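Local coordinates for protein amidase, hydantoinase/carbamoylase family (Burkholderia ambifaria, PDB 5TP4) that probably hydrolyses N-carbamoyl-L-amino acids as a zinc-dependent amidase of the peptidase M20 family, at residues D52-T64 / V108-D120. Sequence-based numbering, arbitrary orientation. Where two conformers were deposited one is given.
Sequences DLFAQWCRDAGMT and VLAGLEVVRTLND. With EDO (1,2-ethanediol), chain U.
Asn-119 reaches across to the C-terminal end of the neighbouring helix, where an N-H of its ND2 is donated to the carbonyl O of Ala-61, 2.8 Å away; the bond is bent, 146° at the hydrogen, with the donor tilted out of the carbonyl plane. Ala-61 is where helix 45-60 gives way to a Schellman motif, with Gly-62 at positive phi as its C-prime residue. The amide of Asn-119 is held from its other end too, since OD1 accepts from Arg-77 on strand 73-77. A second polar link runs through water 1, which donates to Trp-57 O and accepts from Arg-116 NE in the guanidinium plane. The extended Arg-116 side chain brings NH2 over one indole face of Trp-57, 3.7 Å from CG, at most a weak cation-pi attraction. The two helices run nearly parallel, 14° apart, and lie side by side against the mixed sheet of the zinc-binding part of this M20-type fold, with Ile-131 of strand 129-133 touching Phe-54 and Val-115. Leu-112 fills the middle of the interface: CD2 packs 3.6 Å from Trp-57 CB, while CD1 faces Cys-58. A chi1 of 173° turns the Phe-54 ring away from its own backbone N and brings it to Val-108, whose CG1 makes a CH-pi contact 3.6 Å from the ring centroid; Cys-58 SG lies over the opposite face. Leu-109 CD2 meets the Trp-57 edge in plane. The side chain of Val-108 lies about 5 Å from that of the zinc ligand His-92.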
ATOM      1  N   ASP B  52     -31.709  26.866  -9.265  1.00 13.35           N
ATOM      2  CA  ASP B  52     -32.538  28.041  -9.508  1.00 13.75           C
ATOM      3  C   ASP B  52     -32.301  28.624 -10.894  1.00 14.94           C
ATOM      4  O   ASP B  52     -33.254  29.064 -11.551  1.00 14.28           O
ATOM      5  CB  ASP B  52     -32.260  29.107  -8.450  1.00 15.30           C
ATOM      6  CG  ASP B  52     -32.986  28.838  -7.136  1.00 23.62           C
ATOM      7  OD1 ASP B  52     -33.688  27.813  -7.037  1.00 23.12           O
ATOM      8  OD2 ASP B  52     -32.866  29.667  -6.200  1.00 24.71           O
ATOM      9  N   LEU B  53     -31.032  28.700 -11.323  1.00 14.75           N
ATOM     10  CA  LEU B  53     -30.723  29.131 -12.691  1.00 12.04           C
ATOM     11  C   LEU B  53     -31.411  28.236 -13.715  1.00 11.40           C
ATOM     12  O   LEU B  53     -32.089  28.731 -14.623  1.00 12.75           O
ATOM     13  CB  LEU B  53     -29.213  29.132 -12.913  1.00 15.25           C
ATOM     14  CG  LEU B  53     -28.774  29.586 -14.309  1.00 13.56           C
ATOM     15  CD1 LEU B  53     -29.313  30.994 -14.557  1.00 12.33           C
ATOM     16  CD2 LEU B  53     -27.218  29.565 -14.423  1.00 13.82           C
ATOM     17  N   PHE B  54     -31.232  26.907 -13.591  1.00 11.66           N
ATOM     18  CA  PHE B  54     -31.914  25.954 -14.466  1.00 11.26           C
ATOM     19  C   PHE B  54     -33.429  26.153 -14.449  1.00 12.37           C
ATOM     20  O   PHE B  54     -34.077  26.156 -15.505  1.00 11.39           O
ATOM     21  CB  PHE B  54     -31.560  24.532 -14.040  1.00 12.19           C
ATOM     22  CG  PHE B  54     -32.334  23.469 -14.761  1.00 13.32           C
ATOM     23  CD1 PHE B  54     -32.172  23.270 -16.116  1.00 10.49           C
ATOM     24  CD2 PHE B  54     -33.228  22.671 -14.058  1.00 11.17           C
ATOM     25  CE1 PHE B  54     -32.912  22.279 -16.778  1.00  9.70           C
ATOM     26  CE2 PHE B  54     -33.955  21.675 -14.708  1.00 16.08           C
ATOM     27  CZ  PHE B  54     -33.786  21.487 -16.073  1.00 11.75           C
ATOM     28  N   ALA B  55     -34.020  26.293 -13.254  1.00 12.19           N
ATOM     29  CA  ALA B  55     -35.477  26.411 -13.185  1.00 11.60           C
ATOM     30  C   ALA B  55     -35.932  27.659 -13.904  1.00 15.28           C
ATOM     31  O   ALA B  55     -36.941  27.655 -14.615  1.00 11.47           O
ATOM     32  CB  ALA B  55     -35.973  26.454 -11.725  1.00  9.08           C
ATOM     33  N   GLN B  56     -35.180  28.740 -13.741  1.00 11.40           N
ATOM     34  CA  GLN B  56     -35.534  29.989 -14.397  1.00 16.17           C
ATOM     35  C   GLN B  56     -35.532  29.822 -15.910  1.00 14.98           C
ATOM     36  O   GLN B  56     -36.469  30.242 -16.601  1.00 12.62           O
ATOM     37  CB  GLN B  56     -34.555  31.082 -13.975  1.00 16.67           C
ATOM     38  CG  GLN B  56     -34.747  32.355 -14.768  1.00 21.92           C
ATOM     39  CD  GLN B  56     -36.025  33.067 -14.383  1.00 34.39           C
ATOM     40  OE1 GLN B  56     -36.302  33.277 -13.195  1.00 35.10           O
ATOM     41  NE2 GLN B  56     -36.819  33.442 -15.385  1.00 39.76           N
ATOM     42  N   TRP B  57     -34.474  29.209 -16.444  1.00 10.47           N
ATOM     43  CA  TRP B  57     -34.412  28.937 -17.876  1.00 10.16           C
ATOM     44  C   TRP B  57     -35.605  28.107 -18.331  1.00 14.34           C
ATOM     45  O   TRP B  57     -36.193  28.377 -19.386  1.00 11.87           O
ATOM     46  CB  TRP B  57     -33.120  28.195 -18.202  1.00 12.35           C
ATOM     47  CG  TRP B  57     -31.917  29.070 -18.107  1.00 13.88           C
ATOM     48  CD1 TRP B  57     -31.893  30.409 -18.093  1.00 14.99           C
ATOM     49  CD2 TRP B  57     -30.555  28.624 -18.062  1.00 12.10           C
ATOM     50  NE1 TRP B  57     -30.576  30.864 -18.026  1.00 14.31           N
ATOM     51  CE2 TRP B  57     -29.742  29.772 -18.002  1.00 13.23           C
ATOM     52  CE3 TRP B  57     -29.949  27.362 -18.043  1.00 11.06           C
ATOM     53  CZ2 TRP B  57     -28.348  29.696 -17.941  1.00 15.14           C
ATOM     54  CZ3 TRP B  57     -28.566  27.285 -17.989  1.00 13.71           C
ATOM     55  CH2 TRP B  57     -27.784  28.455 -17.931  1.00  8.95           C
ATOM     56  N   CYS B  58     -35.976  27.094 -17.545  1.00 12.27           N
ATOM     57  CA  CYS B  58     -37.106  26.249 -17.927  1.00 12.29           C
ATOM     58  C   CYS B  58     -38.397  27.040 -17.982  1.00  8.81           C
ATOM     59  O   CYS B  58     -39.192  26.881 -18.920  1.00 10.40           O
ATOM     60  CB  CYS B  58     -37.262  25.090 -16.951  1.00 10.20           C
ATOM     61  SG  CYS B  58     -35.963  23.854 -17.119  1.00 11.60           S
ATOM     62  N   ARG B  59     -38.634  27.892 -16.975  1.00 12.43           N
ATOM     63  CA  ARG B  59     -39.843  28.701 -16.978  1.00 11.14           C
ATOM     64  C   ARG B  59     -39.838  29.690 -18.133  1.00 11.64           C
ATOM     65  O   ARG B  59     -40.889  29.948 -18.730  1.00 13.20           O
ATOM     66  CB  ARG B  59     -39.995  29.424 -15.640  1.00 13.31           C
ATOM     67  CG  ARG B  59     -40.209  28.473 -14.468  1.00 10.31           C
ATOM     68  CD  ARG B  59     -40.636  29.275 -13.214  1.00 20.12           C
ATOM     69  NE  ARG B  59     -40.428  28.487 -11.998  1.00 27.51           N
ATOM     70  CZ  ARG B  59     -39.324  28.561 -11.260  1.00 26.53           C
ATOM     71  NH1 ARG B  59     -38.368  29.413 -11.605  1.00 21.30           N
ATOM     72  NH2 ARG B  59     -39.187  27.805 -10.180  1.00 25.36           N
ATOM     73  N   ASP B  60     -38.667  30.240 -18.469  1.00 10.73           N
ATOM     74  CA  ASP B  60     -38.558  31.119 -19.632  1.00 13.82           C
ATOM     75  C   ASP B  60     -38.840  30.372 -20.928  1.00 11.56           C
ATOM     76  O   ASP B  60     -39.224  30.998 -21.916  1.00 17.52           O
ATOM     77  CB  ASP B  60     -37.158  31.750 -19.721  1.00 16.71           C
ATOM     78  CG  ASP B  60     -36.863  32.734 -18.581  1.00 25.41           C
ATOM     79  OD1 ASP B  60     -37.821  33.285 -17.979  1.00 26.70           O
ATOM     80  OD2 ASP B  60     -35.658  32.950 -18.302  1.00 29.66           O
ATOM     81  N   ALA B  61     -38.667  29.056 -20.937  1.00 12.77           N
ATOM     82  CA  ALA B  61     -38.997  28.209 -22.079  1.00 11.91           C
ATOM     83  C   ALA B  61     -40.429  27.679 -21.996  1.00 15.06           C
ATOM     84  O   ALA B  61     -40.793  26.745 -22.724  1.00 15.37           O
ATOM     85  CB  ALA B  61     -38.015  27.035 -22.175  1.00 15.08           C
ATOM     86  N   GLY B  62     -41.235  28.236 -21.107  1.00 12.77           N
ATOM     87  CA  GLY B  62     -42.655  27.926 -21.077  1.00 10.57           C
ATOM     88  C   GLY B  62     -43.015  26.731 -20.242  1.00 14.26           C
ATOM     89  O   GLY B  62     -44.178  26.307 -20.263  1.00 17.88           O
ATOM     90  N   MET B  63     -42.074  26.188 -19.489  1.00 11.35           N
ATOM     91  CA  MET B  63     -42.280  24.994 -18.680  0.57 10.66           C
ATOM     92  C   MET B  63     -42.771  25.360 -17.280  1.00 13.02           C
ATOM     93  O   MET B  63     -42.567  26.475 -16.798  1.00 12.69           O
ATOM     94  CB  MET B  63     -40.977  24.208 -18.568  0.57  8.75           C
ATOM     95  CG  MET B  63     -40.340  23.890 -19.936  0.57  8.39           C
ATOM     96  SD  MET B  63     -38.848  22.923 -19.759  0.57 11.19           S
ATOM     97  CE  MET B  63     -39.516  21.254 -19.839  0.57 10.29           C
ATOM     98  N   THR B  64     -43.403  24.396 -16.614  1.00 11.35           N
ATOM     99  CA  THR B  64     -43.691  24.522 -15.190  1.00 11.99           C
ATOM    100  C   THR B  64     -42.681  23.665 -14.430  1.00 13.14           C
ATOM    101  O   THR B  64     -42.231  22.625 -14.924  1.00 13.21           O
ATOM    102  CB  THR B  64     -45.124  24.111 -14.849  1.00 14.68           C
ATOM    103  OG1 THR B  64     -45.362  22.764 -15.267  1.00 14.48           O
ATOM    104  CG2 THR B  64     -46.115  25.018 -15.556  1.00 15.89           C
ATOM    105  N   VAL B 108     -28.762  17.437 -18.301  1.00  9.17           N
ATOM    106  CA  VAL B 108     -29.835  18.333 -17.885  1.00  9.07           C
ATOM    107  C   VAL B 108     -30.011  19.455 -18.904  1.00  8.92           C
ATOM    108  O   VAL B 108     -31.126  19.743 -19.353  1.00  8.51           O
ATOM    109  CB  VAL B 108     -29.538  18.887 -16.481  1.00 10.02           C
ATOM    110  CG1 VAL B 108     -30.572  19.957 -16.057  1.00 12.35           C
ATOM    111  CG2 VAL B 108     -29.461  17.732 -15.462  1.00 10.62           C
ATOM    112  N   LEU B 109     -28.914  20.091 -19.301  1.00  7.92           N
ATOM    113  CA  LEU B 109     -29.040  21.202 -20.231  1.00  6.84           C
ATOM    114  C   LEU B 109     -29.283  20.752 -21.649  1.00  8.18           C
ATOM    115  O   LEU B 109     -29.848  21.518 -22.436  1.00 12.33           O
ATOM    116  CB  LEU B 109     -27.801  22.098 -20.157  1.00  9.07           C
ATOM    117  CG  LEU B 109     -27.581  22.724 -18.761  1.00 10.39           C
ATOM    118  CD1 LEU B 109     -26.346  23.664 -18.821  1.00 10.49           C
ATOM    119  CD2 LEU B 109     -28.818  23.483 -18.234  1.00 10.94           C
ATOM    120  N   ALA B 110     -28.943  19.508 -21.973  1.00  8.18           N
ATOM    121  CA  ALA B 110     -29.402  18.934 -23.232  1.00  6.49           C
ATOM    122  C   ALA B 110     -30.920  18.846 -23.250  1.00  7.91           C
ATOM    123  O   ALA B 110     -31.552  19.192 -24.247  1.00  8.21           O
ATOM    124  CB  ALA B 110     -28.783  17.553 -23.451  1.00  9.61           C
ATOM    125  N   GLY B 111     -31.527  18.437 -22.138  1.00  9.05           N
ATOM    126  CA  GLY B 111     -32.977  18.440 -22.079  1.00 13.52           C
ATOM    127  C   GLY B 111     -33.557  19.825 -22.286  1.00 10.13           C
ATOM    128  O   GLY B 111     -34.539  19.996 -23.016  1.00  8.45           O
ATOM    129  N   LEU B 112     -32.970  20.834 -21.641  1.00  8.59           N
ATOM    130  CA  LEU B 112     -33.465  22.193 -21.848  1.00 11.07           C
ATOM    131  C   LEU B 112     -33.339  22.594 -23.311  1.00  9.45           C
ATOM    132  O   LEU B 112     -34.243  23.213 -23.880  1.00 10.02           O
ATOM    133  CB  LEU B 112     -32.707  23.172 -20.948  1.00  7.64           C
ATOM    134  CG  LEU B 112     -33.012  24.664 -21.157  1.00  9.01           C
ATOM    135  CD1 LEU B 112     -34.468  25.017 -20.812  1.00 12.12           C
ATOM    136  CD2 LEU B 112     -32.044  25.487 -20.279  1.00 10.84           C
ATOM    137  N   GLU B 113     -32.221  22.250 -23.952  1.00  7.52           N
ATOM    138  CA  GLU B 113     -32.083  22.656 -25.343  1.00 11.79           C
ATOM    139  C   GLU B 113     -33.079  21.906 -26.223  1.00 12.92           C
ATOM    140  O   GLU B 113     -33.594  22.471 -27.191  1.00 11.68           O
ATOM    141  CB  GLU B 113     -30.633  22.461 -25.817  1.00 10.32           C
ATOM    142  CG  GLU B 113     -30.404  22.652 -27.338  1.00 10.93           C
ATOM    143  CD  GLU B 113     -30.830  24.028 -27.835  1.00 14.29           C
ATOM    144  OE1 GLU B 113     -30.714  25.005 -27.058  1.00 15.29           O
ATOM    145  OE2 GLU B 113     -31.278  24.125 -29.015  1.00 11.78           O
ATOM    146  N   VAL B 114     -33.365  20.638 -25.905  1.00  7.05           N
ATOM    147  CA  VAL B 114     -34.433  19.929 -26.604  1.00  9.06           C
ATOM    148  C   VAL B 114     -35.727  20.733 -26.567  1.00  9.87           C
ATOM    149  O   VAL B 114     -36.383  20.946 -27.592  1.00  9.58           O
ATOM    150  CB  VAL B 114     -34.622  18.523 -26.007  1.00 11.89           C
ATOM    151  CG1 VAL B 114     -35.933  17.897 -26.489  1.00 10.47           C
ATOM    152  CG2 VAL B 114     -33.438  17.651 -26.429  1.00  8.48           C
ATOM    153  N   VAL B 115     -36.100  21.212 -25.389  1.00 10.61           N
ATOM    154  CA  VAL B 115     -37.337  21.973 -25.271  1.00 10.24           C
ATOM    155  C   VAL B 115     -37.240  23.292 -26.036  1.00 10.84           C
ATOM    156  O   VAL B 115     -38.177  23.675 -26.745  1.00 14.74           O
ATOM    157  CB  VAL B 115     -37.680  22.190 -23.797  1.00  9.78           C
ATOM    158  CG1 VAL B 115     -38.831  23.239 -23.645  1.00 10.62           C
ATOM    159  CG2 VAL B 115     -38.100  20.834 -23.179  1.00 10.57           C
ATOM    160  N   ARG B 116     -36.112  23.994 -25.924  1.00  9.92           N
ATOM    161  CA  ARG B 116     -35.981  25.271 -26.625  1.00 10.02           C
ATOM    162  C   ARG B 116     -36.078  25.071 -28.127  1.00 10.31           C
ATOM    163  O   ARG B 116     -36.673  25.891 -28.840  1.00 10.88           O
ATOM    164  CB  ARG B 116     -34.650  25.940 -26.285  1.00 11.54           C
ATOM    165  CG  ARG B 116     -34.579  26.456 -24.854  1.00 10.12           C
ATOM    166  CD  ARG B 116     -33.143  26.923 -24.526  1.00 11.72           C
ATOM    167  NE  ARG B 116     -33.129  27.755 -23.323  1.00 10.46           N
ATOM    168  CZ  ARG B 116     -32.024  28.306 -22.831  1.00 15.56           C
ATOM    169  NH1 ARG B 116     -30.850  28.063 -23.418  1.00 15.45           N
ATOM    170  NH2 ARG B 116     -32.093  29.103 -21.763  1.00 18.85           N
ATOM    171  N   THR B 117     -35.523  23.963 -28.615  1.00 10.37           N
ATOM    172  CA  THR B 117     -35.640  23.628 -30.032  1.00 10.40           C
ATOM    173  C   THR B 117     -37.084  23.300 -30.419  1.00 10.33           C
ATOM    174  O   THR B 117     -37.580  23.792 -31.444  1.00 12.29           O
ATOM    175  CB  THR B 117     -34.661  22.489 -30.354  1.00 11.84           C
ATOM    176  OG1 THR B 117     -33.333  23.057 -30.435  1.00 10.80           O
ATOM    177  CG2 THR B 117     -35.009  21.797 -31.670  1.00 13.68           C
ATOM    178  N   LEU B 118     -37.793  22.522 -29.603  1.00 10.60           N
ATOM    179  CA  LEU B 118     -39.200  22.257 -29.897  1.00  9.60           C
ATOM    180  C   LEU B 118     -40.021  23.542 -29.900  1.00 11.59           C
ATOM    181  O   LEU B 118     -40.915  23.704 -30.734  1.00 15.24           O
ATOM    182  CB  LEU B 118     -39.775  21.266 -28.885  1.00 11.28           C
ATOM    183  CG  LEU B 118     -39.122  19.882 -28.923  1.00 14.80           C
ATOM    184  CD1 LEU B 118     -39.786  18.979 -27.923  1.00 13.51           C
ATOM    185  CD2 LEU B 118     -39.165  19.247 -30.355  1.00 15.10           C
ATOM    186  N   ASN B 119     -39.723  24.465 -28.977  1.00 12.64           N
ATOM    187  CA  ASN B 119     -40.395  25.762 -28.957  1.00 11.67           C
ATOM    188  C   ASN B 119     -40.125  26.536 -30.238  1.00 11.05           C
ATOM    189  O   ASN B 119     -41.050  27.089 -30.847  1.00 11.80           O
ATOM    190  CB  ASN B 119     -39.951  26.592 -27.750  1.00 15.06           C
ATOM    191  CG  ASN B 119     -40.472  26.063 -26.443  1.00 16.98           C
ATOM    192  OD1 ASN B 119     -41.347  25.186 -26.405  1.00 14.92           O
ATOM    193  ND2 ASN B 119     -39.920  26.582 -25.341  1.00 12.82           N
ATOM    194  N   ASP B 120     -38.854  26.583 -30.664  1.00 13.27           N
ATOM    195  CA  ASP B 120     -38.500  27.301 -31.886  1.00 16.82           C
ATOM    196  C   ASP B 120     -39.208  26.717 -33.102  1.00 18.85           C
ATOM    197  O   ASP B 120     -39.601  27.458 -34.012  1.00 17.55           O
ATOM    198  CB  ASP B 120     -36.988  27.249 -32.112  1.00 15.97           C
ATOM    199  CG  ASP B 120     -36.214  28.067 -31.093  1.00 22.35           C
ATOM    200  OD1 ASP B 120     -36.834  28.870 -30.385  1.00 20.55           O
ATOM    201  OD2 ASP B 120     -34.982  27.892 -31.019  1.00 22.09           O
TER
HETATM  202  C1  EDO U 506     -46.427  24.004 -21.214  1.00 30.80           C
HETATM  203  O1  EDO U 506     -45.229  23.637 -21.914  1.00 27.67           O
HETATM  204  C2  EDO U 506     -46.213  23.757 -19.732  1.00 26.72           C
HETATM  205  O2  EDO U 506     -46.442  22.365 -19.515  1.00 23.03           O
HETATM  206  O   HOH W   1     -35.046  29.305 -21.736  1.00 13.38           O